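Local coordinates for Lmo1340 protein (Listeria monocytogenes, PDB 4NLM), which is of unknown function but is probably a surface lipoprotein built round a six-bladed beta propeller of the YqgU-like family, at residues Ala227-Val232 / Asp276-Lys281; Leu233-Lys238 / Leu245-Thr250; Thr115-Ala120 / Val127-Thr132; Glu147-Val152 / Trp165-Asp170. One frame throughout, in Å; residues are numbered along the deposited sequence.

Interaction 1 of 4, residues Ala227-Val232 / Asp276-Lys281; sequences AVHDNV and DTNFDK
His229 and Phe279 carry this contact between the end of a strand and a loop. At the root of the histidine side chain, His229 CB sits over the centre of the Phe279 ring, 3.8 Å from its centroid, in a CH-pi contact. Because CG lies anti to the backbone N (chi1 -156°), the ring runs on past the phenylalanine and reaches the loop backbone. His229 CD2 meets Phe279 O at 2.9 Å, in the plane of the imidazole, while Thr277 O and Asn278 CA lie over one of its faces. At the tip, NE2 gives Asn278 OD1 a weak, bent hydrogen bond of 2.9 Å (121° at the hydrogen); the amide's other end, ND2, is bonded to Ser328. The imidazole turns its edge toward the face of the Phe279 ring, the planes 60° apart. Ala227 CB touches Phe279 CE2 at 3.8 Å, and Val232 CG1 packs on CE1. Two waters join the backbones, one from Val228 O to Thr277 O, the other from Asp230 O to Lys281 N. The type I' turn from His229 to Val232 links strands 225-229 and 232-238, and Phe279 also packs on Leu234 of the latter. Leu327 of strand 326-328 flanks the loop.

Interaction 2 of 4, residues Leu233-Lys238 / Leu245-Thr250; sequences LLTIEK and LYDFRT
A beta hairpin within one propeller sheet pairs strand 232-238 with strand 243-249, and three antiparallel hydrogen-bonded pairs, Leu233 with Arg249, Thr235 with Asp247 and Glu237 with Leu245, join their backbones. On the face carrying Leu234, Ile236, Tyr246 and Phe248 the packing is apolar. Leu234 CD1 lies over one face of the Phe248 ring, 4.1 Å from its centroid and offset toward the rim, while the same methyl meets the edge of Tyr246. Ile236 CD1 touches Tyr246 CE2 at 3.7 Å.

The other face is polar and watered. The extended Arg249 side chain passes alongside Leu233 and brings NH1 within 3.1 Å of Thr235 OG1, near the guanidinium plane. One water accepts from NH1 and donates to Leu233 O at 2.9 Å. A second accepts from Arg249 NH2 and donates both to Glu237 OE2 and to Asp247 OD2 (2.6 Å from OD2), so it stands between carboxylates whose OE2 and OD2 are 4.0 Å apart and probably eases their repulsion. A third water accepts from Thr235 OG1 and donates to Glu237 OE2 at 2.7 Å. Ser258 and Asn255 bind the two oxygens of Asp247, further fixing that carboxylate. Strand 225-229 flanks the hairpin on one side and strand 255-266 on the other, the meander of antiparallel strands from which propeller blades are built.

Interaction 3 of 4, residues Thr115-Ala120 / Val127-Thr132; sequences TMRIIA and VASRAT
Met116, deposited as selenomethionine, and Arg130 lie side by side and point the same way from an antiparallel hydrogen-bonded pair. The selenium atom SE meets the guanidinium at its edge, in its plane, 3.4 Å from Arg130 NH1. A bend at chi3 (-68°) turns the arginine tip back toward the extended Met116 chain. On the opposite face of the sheet, Arg117 and Ser129 are joined by a water, which binds OG at 2.8 Å and accepts weakly from Arg117 NE; Thr115 CG2 lies over the Arg117 guanidinium, whose NH1 makes a salt bridge to Glu89. Back on the Met116 face, Ile118 crosses Val127, with CG2 of the isoleucine 3.9 Å from CB of the valine. Here a classic beta bulge sets both Val127 and Ala128 against Ile118: Ile118 O accepts from Val127 N at 2.7 Å and only weakly from Ala128 N. Strand 126-132 is outermost in its four-stranded sheet, strand 102-108 flanks strand 114-120, and the face of Met116, Ile118 and Arg130 packs against strands 148-155 and 159-166.

Interaction 4 of 4, residues Glu147-Val152 / Trp165-Asp170; sequences EKIMFV and WDYTLD
Backbone hydrogen bonds pair Ile149 with Trp165 in both directions: Ile149 N reaches Trp165 O at 2.9 Å, and Trp165 N reaches Ile149 O at 2.8 Å. Beyond the strand, Tyr167 N bonds to Glu147 O at 3.0 Å. Apolar packing gathers on one face. The edge of the Phe151 ring takes Trp165 CB in its plane, 3.9 Å from CE2, whereas Ile149 CD1 approaches Tyr167 CE2 obliquely. Tyr167 CB rests over the centre of the indole. Tyr167 CG stands between backbone N and carbonyl carbon (chi1 63°), which brings the ring beside Glu147, whose CA makes an off-centre CH-pi contact. The polar grouping is an Asx motif: Asp166 OD1 accepts from Thr168 OG1 at 2.7 Å through its syn lone pair and, from above the carboxylate plane, from Leu169 N. These bonds hold the carboxylate at the turn, while Lys148 NZ makes a salt bridge to Asp187. Strands 148-155 and 159-166 form the central hairpin of a four-stranded antiparallel sheet, as expected of a propeller blade.

Interactions 2, 3 and 4 are hairpin contacts within separate sheets, whereas interaction 1 joins a turn to a loop at the surface. Interaction 2 is the most buried. Interactions 1 and 2 share one sheet: Ala227 O probably bonds to Leu234 N, and 233-238/245-250 is nested inside the chain loop closed by 227-232/276-281. Interactions 3 and 4 belong to adjacent sheets and meet face to face through Ile118 CD1 and Ile149 CD1, 3.5 Å apart, and through Arg130 lying against Trp165 and Phe151. Centres of interactions 2 and 3 are about 34 Å apart, across the chain's centre. Interaction 1 rests on ring contacts and backbone water bridges, the hairpins on direct backbone pairing; waters link side chains in interaction 2.

Interaction 1 of 4, residues Ala227-Val232 / Asp276-Lys281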
loop_
_atom_site.group_PDB
_atom_site.type_symbol
_atom_site.label_atom_id
_atom_site.label_comp_id
_atom_site.label_asym_id
_atom_site.label_seq_id
_atom_site.Cartn_x
_atom_site.Cartn_y
_atom_site.Cartn_z
ATOM N N ALA A 227 0.302 8.260 6.930
ATOM C CA ALA A 227 0.168 6.811 6.860
ATOM C C ALA A 227 0.307 6.273 8.278
ATOM O O ALA A 227 0.943 6.904 9.105
ATOM C CB ALA A 227 1.203 6.190 5.905
ATOM N N VAL A 228 -0.243 5.091 8.500
ATOM C CA VAL A 228 -0.151 4.439 9.803
ATOM C C VAL A 228 0.365 3.024 9.588
ATOM O O VAL A 228 -0.036 2.318 8.660
ATOM C CB VAL A 228 -1.531 4.408 10.512
ATOM C CG1 VAL A 228 -1.458 3.727 11.872
ATOM C CG2 VAL A 228 -2.068 5.810 10.662
ATOM N N HIS A 229 1.262 2.595 10.448
ATOM C CA HIS A 229 1.660 1.204 10.409
ATOM C C HIS A 229 2.373 0.884 11.697
ATOM O O HIS A 229 3.160 1.693 12.162
ATOM C CB HIS A 229 2.565 0.871 9.230
ATOM C CG HIS A 229 2.505 -0.559 8.856
ATOM N ND1 HIS A 229 1.395 -1.107 8.244
ATOM C CD2 HIS A 229 3.411 -1.553 8.968
ATOM C CE1 HIS A 229 1.615 -2.388 8.024
ATOM N NE2 HIS A 229 2.824 -2.686 8.465
ATOM N N ASP A 230 2.144 -0.322 12.218
ATOM C CA ASP A 230 2.850 -0.788 13.394
ATOM C C ASP A 230 2.913 0.243 14.525
ATOM O O ASP A 230 3.954 0.471 15.157
ATOM C CB ASP A 230 4.221 -1.295 12.974
ATOM C CG ASP A 230 4.164 -2.626 12.232
ATOM O OD1 ASP A 230 3.094 -3.262 12.128
ATOM O OD2 ASP A 230 5.227 -3.049 11.732
ATOM N N ASN A 231 1.762 0.853 14.771
ATOM C CA ASN A 231 1.572 1.818 15.847
ATOM C C ASN A 231 2.327 3.115 15.671
ATOM O O ASN A 231 2.516 3.869 16.614
ATOM C CB ASN A 231 1.904 1.193 17.213
ATOM C CG ASN A 231 1.059 -0.036 17.522
ATOM O OD1 ASN A 231 1.587 -1.089 17.880
ATOM N ND2 ASN A 231 -0.253 0.086 17.353
ATOM N N VAL A 232 2.773 3.380 14.451
ATOM C CA VAL A 232 3.457 4.629 14.132
ATOM C C VAL A 232 2.607 5.414 13.151
ATOM O O VAL A 232 2.145 4.854 12.177
ATOM C CB VAL A 232 4.843 4.378 13.527
ATOM C CG1 VAL A 232 5.509 5.683 13.094
ATOM C CG2 VAL A 232 5.703 3.632 14.529
ATOM N N ASP A 276 7.937 2.727 1.544
ATOM C CA ASP A 276 7.418 1.393 1.886
ATOM C C ASP A 276 6.326 1.532 2.914
ATOM O O ASP A 276 6.537 2.044 4.015
ATOM C CB ASP A 276 8.581 0.572 2.437
ATOM C CG ASP A 276 8.179 -0.722 3.101
ATOM O OD1 ASP A 276 7.171 -1.332 2.715
ATOM O OD2 ASP A 276 8.912 -1.116 4.041
ATOM N N THR A 277 5.117 1.114 2.559
ATOM C CA THR A 277 3.994 1.201 3.477
ATOM C C THR A 277 4.124 0.289 4.682
ATOM O O THR A 277 3.468 0.510 5.685
ATOM C CB THR A 277 2.696 0.899 2.713
ATOM O OG1 THR A 277 2.799 -0.392 2.119
ATOM C CG2 THR A 277 2.409 1.963 1.654
ATOM N N ASN A 278 5.000 -0.694 4.596
ATOM C CA ASN A 278 5.212 -1.617 5.667
ATOM C C ASN A 278 6.336 -1.135 6.595
ATOM O O ASN A 278 7.374 -1.779 6.717
ATOM C CB ASN A 278 5.535 -2.970 5.057
ATOM C CG ASN A 278 5.375 -4.099 6.043
ATOM O OD1 ASN A 278 4.265 -4.367 6.568
ATOM N ND2 ASN A 278 6.473 -4.796 6.291
ATOM N N PHE A 279 6.172 0.050 7.167
ATOM C CA PHE A 279 7.172 0.622 8.060
ATOM C C PHE A 279 6.878 0.328 9.523
ATOM O O PHE A 279 5.770 -0.086 9.890
ATOM C CB PHE A 279 7.317 2.139 7.815
ATOM C CG PHE A 279 6.062 2.938 8.051
ATOM C CD1 PHE A 279 5.703 3.341 9.342
ATOM C CD2 PHE A 279 5.222 3.283 7.012
ATOM C CE1 PHE A 279 4.572 4.101 9.536
ATOM C CE2 PHE A 279 4.074 4.000 7.240
ATOM C CZ PHE A 279 3.747 4.402 8.500
ATOM N N ASP A 280 7.904 0.530 10.345
ATOM C CA ASP A 280 7.765 0.356 11.766
ATOM C C ASP A 280 8.707 1.320 12.505
ATOM O O ASP A 280 9.395 2.119 11.890
ATOM C CB ASP A 280 7.944 -1.116 12.150
ATOM C CG ASP A 280 9.323 -1.651 11.836
ATOM O OD1 ASP A 280 10.307 -0.945 12.077
ATOM O OD2 ASP A 280 9.426 -2.806 11.381
ATOM N N LYS A 281 8.751 1.219 13.827
ATOM C CA LYS A 281 9.538 2.134 14.640
ATOM C C LYS A 281 11.025 2.135 14.299
ATOM O O LYS A 281 11.717 3.085 14.630
ATOM C CB LYS A 281 9.406 1.761 16.112
ATOM C CG LYS A 281 10.047 0.423 16.416
ATOM C CD LYS A 281 9.889 0.086 17.897
ATOM C CE LYS A 281 10.410 -1.307 18.249
ATOM N NZ LYS A 281 10.368 -1.604 19.708
HETATM O O HOH W 1 1.322 2.194 5.978
HETATM O O HOH W 2 6.681 -0.050 15.498
#

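Interaction 2 of 4, residues Leu233-Lys238 / Leu245-Thr250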
loop_
_atom_site.group_PDB
_atom_site.type_symbol
_atom_site.label_atom_id
_atom_site.label_comp_id
_atom_site.label_asym_id
_atom_site.label_seq_id
_atom_site.Cartn_x
_atom_site.Cartn_y
_atom_site.Cartn_z
ATOM N N LEU A 233 2.410 6.694 13.442
ATOM C CA LEU A 233 1.765 7.614 12.542
ATOM C C LEU A 233 2.869 8.419 11.856
ATOM O O LEU A 233 3.656 9.120 12.506
ATOM C CB LEU A 233 0.851 8.585 13.285
ATOM C CG LEU A 233 0.323 9.792 12.525
ATOM C CD1 LEU A 233 -0.533 9.353 11.339
ATOM C CD2 LEU A 233 -0.476 10.756 13.387
ATOM N N LEU A 234 2.925 8.295 10.542
ATOM C CA LEU A 234 3.816 9.061 9.673
ATOM C C LEU A 234 3.040 10.234 9.106
ATOM O O LEU A 234 1.912 10.056 8.641
ATOM C CB LEU A 234 4.269 8.207 8.500
ATOM C CG LEU A 234 4.989 8.970 7.377
ATOM C CD1 LEU A 234 6.368 9.412 7.849
ATOM C CD2 LEU A 234 5.047 8.148 6.090
ATOM N N THR A 235 3.602 11.422 9.203
ATOM C CA THR A 235 3.051 12.576 8.534
ATOM C C THR A 235 4.101 13.167 7.604
ATOM O O THR A 235 5.298 13.092 7.863
ATOM C CB THR A 235 2.515 13.662 9.474
ATOM O OG1 THR A 235 3.554 14.123 10.311
ATOM C CG2 THR A 235 1.369 13.138 10.343
ATOM N N ILE A 236 3.631 13.776 6.523
ATOM C CA ILE A 236 4.489 14.452 5.547
ATOM C C ILE A 236 3.911 15.842 5.338
ATOM O O ILE A 236 2.705 15.994 5.130
ATOM C CB ILE A 236 4.540 13.680 4.215
ATOM C CG1 ILE A 236 5.013 12.239 4.425
ATOM C CG2 ILE A 236 5.444 14.372 3.208
ATOM C CD1 ILE A 236 4.976 11.365 3.176
ATOM N N GLU A 237 4.772 16.850 5.344
ATOM C CA GLU A 237 4.364 18.213 5.157
ATOM C C GLU A 237 5.503 19.007 4.513
ATOM O O GLU A 237 6.658 18.664 4.661
ATOM C CB GLU A 237 3.940 18.858 6.484
ATOM C CG GLU A 237 5.091 19.083 7.444
ATOM C CD GLU A 237 4.632 19.390 8.853
ATOM O OE1 GLU A 237 4.418 20.574 9.181
ATOM O OE2 GLU A 237 4.532 18.429 9.638
ATOM N N LYS A 238 5.160 20.045 3.759
ATOM C CA LYS A 238 6.180 20.925 3.222
ATOM C C LYS A 238 6.855 21.620 4.377
ATOM O O LYS A 238 6.244 21.851 5.408
ATOM C CB LYS A 238 5.580 22.009 2.313
ATOM C CG LYS A 238 5.069 21.521 0.973
ATOM C CD LYS A 238 4.469 22.651 0.145
ATOM C CE LYS A 238 5.398 23.849 0.024
ATOM N NZ LYS A 238 4.805 24.950 -0.793
ATOM N N LEU A 245 9.117 17.490 5.063
ATOM C CA LEU A 245 9.312 17.045 6.443
ATOM C C LEU A 245 8.474 15.813 6.780
ATOM O O LEU A 245 7.240 15.855 6.674
ATOM C CB LEU A 245 8.945 18.192 7.363
ATOM C CG LEU A 245 8.919 17.887 8.869
ATOM C CD1 LEU A 245 10.254 17.414 9.398
ATOM C CD2 LEU A 245 8.438 19.099 9.647
ATOM N N TYR A 246 9.177 14.739 7.111
ATOM C CA TYR A 246 8.599 13.468 7.525
ATOM C C TYR A 246 8.683 13.386 9.036
ATOM O O TYR A 246 9.783 13.367 9.591
ATOM C CB TYR A 246 9.354 12.292 6.917
ATOM C CG TYR A 246 9.291 12.159 5.414
ATOM C CD1 TYR A 246 9.942 13.043 4.576
ATOM C CD2 TYR A 246 8.666 11.091 4.834
ATOM C CE1 TYR A 246 9.907 12.904 3.194
ATOM C CE2 TYR A 246 8.603 10.959 3.459
ATOM C CZ TYR A 246 9.228 11.846 2.648
ATOM O OH TYR A 246 9.191 11.717 1.272
ATOM N N ASP A 247 7.533 13.356 9.720
ATOM C CA ASP A 247 7.481 13.223 11.169
ATOM C C ASP A 247 6.921 11.849 11.550
ATOM O O ASP A 247 6.013 11.329 10.894
ATOM C CB ASP A 247 6.624 14.308 11.818
ATOM C CG ASP A 247 7.340 15.623 12.004
ATOM O OD1 ASP A 247 8.553 15.706 11.807
ATOM O OD2 ASP A 247 6.670 16.591 12.426
ATOM N N PHE A 248 7.471 11.297 12.614
ATOM C CA PHE A 248 7.091 10.001 13.142
ATOM C C PHE A 248 6.548 10.208 14.542
ATOM O O PHE A 248 7.219 10.792 15.403
ATOM C CB PHE A 248 8.314 9.086 13.150
ATOM C CG PHE A 248 8.891 8.871 11.761
ATOM C CD1 PHE A 248 9.744 9.798 11.181
ATOM C CD2 PHE A 248 8.544 7.740 11.034
ATOM C CE1 PHE A 248 10.236 9.621 9.878
ATOM C CE2 PHE A 248 9.050 7.548 9.757
ATOM C CZ PHE A 248 9.890 8.486 9.180
ATOM N N ARG A 249 5.328 9.728 14.751
ATOM C CA ARG A 249 4.651 9.868 16.022
ATOM C C ARG A 249 4.207 8.535 16.601
ATOM O O ARG A 249 3.790 7.641 15.843
ATOM C CB ARG A 249 3.402 10.735 15.829
ATOM C CG ARG A 249 3.656 12.219 15.717
ATOM C CD ARG A 249 2.366 12.980 15.527
ATOM N NE ARG A 249 2.535 14.436 15.546
ATOM C CZ ARG A 249 2.910 15.161 14.501
ATOM N NH1 ARG A 249 3.182 14.576 13.352
ATOM N NH2 ARG A 249 3.010 16.478 14.610
ATOM N N THR A 250 4.257 8.416 17.935
ATOM C CA THR A 250 3.764 7.211 18.601
ATOM C C THR A 250 2.250 7.289 18.646
ATOM O O THR A 250 1.686 8.357 18.417
ATOM C CB THR A 250 4.233 7.093 20.054
ATOM O OG1 THR A 250 5.657 7.004 20.095
ATOM C CG2 THR A 250 3.638 5.847 20.694
HETATM O O HOH W 3 3.651 11.986 12.546
HETATM O O HOH W 4 5.116 15.923 8.915
HETATM O O HOH W 5 4.152 17.291 12.140
#

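Interaction 3 of 4, residues Thr115-Ala120 / Val127-Thr132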
loop_
_atom_site.group_PDB
_atom_site.type_symbol
_atom_site.label_atom_id
_atom_site.label_comp_id
_atom_site.label_asym_id
_atom_site.label_seq_id
_atom_site.Cartn_x
_atom_site.Cartn_y
_atom_site.Cartn_z
ATOM N N THR A 115 -18.251 -8.048 -7.024
ATOM C CA THR A 115 -18.227 -8.785 -5.797
ATOM C C THR A 115 -16.943 -8.462 -5.100
ATOM O O THR A 115 -15.876 -8.330 -5.729
ATOM C CB THR A 115 -18.247 -10.308 -6.099
ATOM O OG1 THR A 115 -19.359 -10.673 -6.926
ATOM C CG2 THR A 115 -18.295 -11.115 -4.862
HETATM N N MSE A 116 -17.031 -8.377 -3.773
HETATM C CA MSE A 116 -15.856 -8.347 -2.904
HETATM C C MSE A 116 -15.843 -9.687 -2.223
HETATM O O MSE A 116 -16.823 -10.060 -1.581
HETATM C CB MSE A 116 -15.889 -7.305 -1.826
HETATM C CG MSE A 116 -16.040 -5.872 -2.182
HETATM SE SE MSE A 116 -16.473 -4.864 -0.516
HETATM C CE MSE A 116 -16.595 -3.322 -1.717
ATOM N N ARG A 117 -14.753 -10.427 -2.400
ATOM C CA ARG A 117 -14.564 -11.725 -1.779
ATOM C C ARG A 117 -13.338 -11.770 -0.896
ATOM O O ARG A 117 -12.307 -11.175 -1.251
ATOM C CB ARG A 117 -14.351 -12.816 -2.819
ATOM C CG ARG A 117 -15.534 -13.087 -3.714
ATOM C CD ARG A 117 -15.203 -14.202 -4.685
ATOM N NE ARG A 117 -16.337 -14.533 -5.535
ATOM C CZ ARG A 117 -16.587 -13.962 -6.709
ATOM N NH1 ARG A 117 -17.645 -14.332 -7.420
ATOM N NH2 ARG A 117 -15.771 -13.025 -7.178
ATOM N N ILE A 118 -13.440 -12.487 0.225
ATOM C CA ILE A 118 -12.292 -12.770 1.052
ATOM C C ILE A 118 -11.956 -14.242 0.793
ATOM O O ILE A 118 -12.822 -15.114 0.939
ATOM C CB ILE A 118 -12.580 -12.568 2.543
ATOM C CG1 ILE A 118 -13.125 -11.165 2.801
ATOM C CG2 ILE A 118 -11.337 -12.871 3.382
ATOM C CD1 ILE A 118 -12.240 -10.033 2.356
ATOM N N ILE A 119 -10.712 -14.502 0.398
ATOM C CA ILE A 119 -10.269 -15.825 0.029
ATOM C C ILE A 119 -9.144 -16.269 0.927
ATOM O O ILE A 119 -8.180 -15.525 1.126
ATOM C CB ILE A 119 -9.766 -15.804 -1.411
ATOM C CG1 ILE A 119 -10.930 -15.428 -2.349
ATOM C CG2 ILE A 119 -9.161 -17.137 -1.833
ATOM C CD1 ILE A 119 -10.543 -14.932 -3.710
ATOM N N ALA A 120 -9.251 -17.483 1.468
ATOM C CA ALA A 120 -8.189 -18.004 2.331
ATOM C C ALA A 120 -6.981 -18.421 1.523
ATOM O O ALA A 120 -7.099 -19.151 0.552
ATOM C CB ALA A 120 -8.688 -19.177 3.173
ATOM N N VAL A 127 -14.025 -17.237 2.144
ATOM C CA VAL A 127 -14.356 -16.996 3.553
ATOM C C VAL A 127 -15.612 -16.136 3.683
ATOM O O VAL A 127 -16.423 -16.333 4.576
ATOM C CB VAL A 127 -13.170 -16.254 4.249
ATOM C CG1 VAL A 127 -13.527 -15.865 5.673
ATOM C CG2 VAL A 127 -11.915 -17.110 4.176
ATOM N N ALA A 128 -15.779 -15.177 2.782
ATOM C CA ALA A 128 -16.910 -14.253 2.833
ATOM C C ALA A 128 -17.043 -13.563 1.486
ATOM O O ALA A 128 -16.080 -13.472 0.733
ATOM C CB ALA A 128 -16.707 -13.221 3.935
ATOM N N SER A 129 -18.230 -13.050 1.214
ATOM C CA SER A 129 -18.471 -12.375 -0.023
ATOM C C SER A 129 -19.642 -11.407 0.095
ATOM O O SER A 129 -20.577 -11.655 0.841
ATOM C CB SER A 129 -18.795 -13.436 -1.083
ATOM O OG SER A 129 -18.922 -12.907 -2.376
ATOM N N ARG A 130 -19.608 -10.314 -0.663
ATOM C CA ARG A 130 -20.745 -9.420 -0.771
ATOM C C ARG A 130 -20.808 -8.906 -2.194
ATOM O O ARG A 130 -19.799 -8.708 -2.849
ATOM C CB ARG A 130 -20.765 -8.284 0.264
ATOM C CG ARG A 130 -19.637 -7.280 0.180
ATOM C CD ARG A 130 -19.836 -6.160 1.203
ATOM N NE ARG A 130 -20.986 -5.299 0.909
ATOM C CZ ARG A 130 -20.920 -4.214 0.144
ATOM N NH1 ARG A 130 -19.766 -3.850 -0.411
ATOM N NH2 ARG A 130 -22.009 -3.495 -0.077
ATOM N N ALA A 131 -22.034 -8.735 -2.660
ATOM C CA ALA A 131 -22.330 -8.288 -3.996
ATOM C C ALA A 131 -22.498 -6.788 -4.003
ATOM O O ALA A 131 -23.074 -6.220 -3.072
ATOM C CB ALA A 131 -23.610 -8.954 -4.502
ATOM N N THR A 132 -22.050 -6.165 -5.087
ATOM C CA THR A 132 -22.161 -4.738 -5.203
ATOM C C THR A 132 -22.166 -4.359 -6.681
ATOM O O THR A 132 -22.370 -5.220 -7.523
ATOM C CB THR A 132 -21.082 -4.029 -4.378
ATOM O OG1 THR A 132 -21.386 -2.632 -4.319
ATOM C CG2 THR A 132 -19.691 -4.269 -4.945
HETATM O O HOH W 6 -19.045 -15.111 -4.126
#

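Interaction 4 of 4, residues Glu147-Val152 / Trp165-Asp170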
loop_
_atom_site.group_PDB
_atom_site.type_symbol
_atom_site.label_atom_id
_atom_site.label_comp_id
_atom_site.label_asym_id
_atom_site.label_seq_id
_atom_site.Cartn_x
_atom_site.Cartn_y
_atom_site.Cartn_z
ATOM N N GLU A 147 -10.895 -8.641 10.685
ATOM C CA GLU A 147 -12.220 -8.982 10.248
ATOM C C GLU A 147 -12.888 -7.756 9.570
ATOM O O GLU A 147 -13.959 -7.863 8.951
ATOM C CB GLU A 147 -13.046 -9.429 11.445
ATOM C CG GLU A 147 -12.627 -10.788 12.039
ATOM C CD GLU A 147 -11.386 -10.808 12.944
ATOM O OE1 GLU A 147 -10.955 -9.755 13.465
ATOM O OE2 GLU A 147 -10.841 -11.912 13.194
ATOM N N LYS A 148 -12.296 -6.578 9.748
ATOM C CA LYS A 148 -12.888 -5.338 9.265
ATOM C C LYS A 148 -12.129 -4.731 8.085
ATOM O O LYS A 148 -10.903 -4.535 8.164
ATOM C CB LYS A 148 -12.861 -4.277 10.349
ATOM C CG LYS A 148 -13.594 -4.664 11.602
ATOM C CD LYS A 148 -13.584 -3.523 12.594
ATOM C CE LYS A 148 -14.047 -4.052 13.946
ATOM N NZ LYS A 148 -14.214 -2.938 14.909
ATOM N N ILE A 149 -12.864 -4.416 7.017
ATOM C CA ILE A 149 -12.318 -3.739 5.859
ATOM C C ILE A 149 -13.175 -2.521 5.616
ATOM O O ILE A 149 -14.400 -2.614 5.376
ATOM C CB ILE A 149 -12.271 -4.641 4.623
ATOM C CG1 ILE A 149 -11.426 -5.887 4.893
ATOM C CG2 ILE A 149 -11.667 -3.901 3.430
ATOM C CD1 ILE A 149 -11.434 -6.879 3.750
HETATM N N MSE A 150 -12.549 -1.360 5.661
HETATM C CA MSE A 150 -13.233 -0.121 5.372
HETATM C C MSE A 150 -12.961 0.222 3.915
HETATM O O MSE A 150 -11.889 -0.067 3.383
HETATM C CB MSE A 150 -12.673 0.945 6.315
HETATM C CG MSE A 150 -13.036 2.394 6.038
HETATM SE SE MSE A 150 -12.458 3.442 7.597
HETATM C CE MSE A 150 -10.490 3.390 7.414
ATOM N N PHE A 151 -13.901 0.856 3.237
ATOM C CA PHE A 151 -13.705 1.232 1.861
ATOM C C PHE A 151 -14.451 2.480 1.494
ATOM O O PHE A 151 -15.543 2.782 2.013
ATOM C CB PHE A 151 -14.010 0.064 0.919
ATOM C CG PHE A 151 -15.353 -0.541 1.093
ATOM C CD1 PHE A 151 -16.404 -0.075 0.339
ATOM C CD2 PHE A 151 -15.555 -1.610 1.934
ATOM C CE1 PHE A 151 -17.672 -0.595 0.462
ATOM C CE2 PHE A 151 -16.827 -2.156 2.057
ATOM C CZ PHE A 151 -17.876 -1.646 1.325
ATOM N N VAL A 152 -13.800 3.206 0.593
ATOM C CA VAL A 152 -14.312 4.425 0.025
ATOM C C VAL A 152 -14.804 4.112 -1.382
ATOM O O VAL A 152 -14.019 3.630 -2.215
ATOM C CB VAL A 152 -13.216 5.504 -0.013
ATOM C CG1 VAL A 152 -13.785 6.804 -0.567
ATOM C CG2 VAL A 152 -12.628 5.710 1.378
ATOM N N TRP A 165 -17.018 -2.927 6.408
ATOM C CA TRP A 165 -17.523 -4.266 6.308
ATOM C C TRP A 165 -16.845 -5.203 7.268
ATOM O O TRP A 165 -15.640 -5.391 7.128
ATOM C CB TRP A 165 -17.309 -4.762 4.884
ATOM C CG TRP A 165 -17.841 -6.145 4.578
ATOM C CD1 TRP A 165 -18.993 -6.709 5.039
ATOM C CD2 TRP A 165 -17.261 -7.106 3.667
ATOM N NE1 TRP A 165 -19.184 -7.958 4.467
ATOM C CE2 TRP A 165 -18.136 -8.222 3.622
ATOM C CE3 TRP A 165 -16.098 -7.127 2.885
ATOM C CZ2 TRP A 165 -17.862 -9.348 2.858
ATOM C CZ3 TRP A 165 -15.845 -8.251 2.102
ATOM C CH2 TRP A 165 -16.725 -9.336 2.085
ATOM N N ASP A 166 -17.592 -5.706 8.258
ATOM C CA ASP A 166 -17.080 -6.763 9.118
ATOM C C ASP A 166 -17.528 -8.027 8.425
ATOM O O ASP A 166 -18.711 -8.408 8.499
ATOM C CB ASP A 166 -17.618 -6.709 10.541
ATOM C CG ASP A 166 -16.995 -7.756 11.403
ATOM O OD1 ASP A 166 -16.744 -8.884 10.887
ATOM O OD2 ASP A 166 -16.712 -7.466 12.577
ATOM N N TYR A 167 -16.609 -8.642 7.694
ATOM C CA TYR A 167 -16.998 -9.758 6.842
ATOM C C TYR A 167 -17.269 -11.037 7.611
ATOM O O TYR A 167 -17.872 -11.955 7.079
ATOM C CB TYR A 167 -15.978 -9.984 5.723
ATOM C CG TYR A 167 -14.596 -10.362 6.186
ATOM C CD1 TYR A 167 -14.302 -11.661 6.544
ATOM C CD2 TYR A 167 -13.557 -9.422 6.178
ATOM C CE1 TYR A 167 -13.000 -12.013 6.944
ATOM C CE2 TYR A 167 -12.273 -9.760 6.554
ATOM C CZ TYR A 167 -11.992 -11.051 6.950
ATOM O OH TYR A 167 -10.708 -11.370 7.330
ATOM N N THR A 168 -16.827 -11.093 8.858
ATOM C CA THR A 168 -17.076 -12.248 9.713
ATOM C C THR A 168 -18.479 -12.195 10.308
ATOM O O THR A 168 -19.041 -13.236 10.647
ATOM C CB THR A 168 -15.993 -12.406 10.799
ATOM O OG1 THR A 168 -16.094 -11.370 11.783
ATOM C CG2 THR A 168 -14.597 -12.468 10.235
ATOM N N LEU A 169 -19.036 -10.993 10.419
ATOM C CA LEU A 169 -20.366 -10.808 10.994
ATOM C C LEU A 169 -21.414 -10.350 9.987
ATOM O O LEU A 169 -22.553 -10.077 10.363
ATOM C CB LEU A 169 -20.283 -9.803 12.144
ATOM C CG LEU A 169 -19.400 -10.278 13.306
ATOM C CD1 LEU A 169 -19.377 -9.230 14.406
ATOM C CD2 LEU A 169 -19.860 -11.633 13.848
ATOM N N ASP A 170 -21.044 -10.285 8.713
ATOM C CA ASP A 170 -21.946 -9.825 7.660
ATOM C C ASP A 170 -22.567 -8.489 8.039
ATOM O O ASP A 170 -23.772 -8.281 7.839
ATOM C CB ASP A 170 -23.043 -10.859 7.390
ATOM C CG ASP A 170 -22.484 -12.204 7.017
ATOM O OD1 ASP A 170 -21.623 -12.253 6.125
ATOM O OD2 ASP A 170 -22.917 -13.218 7.609
#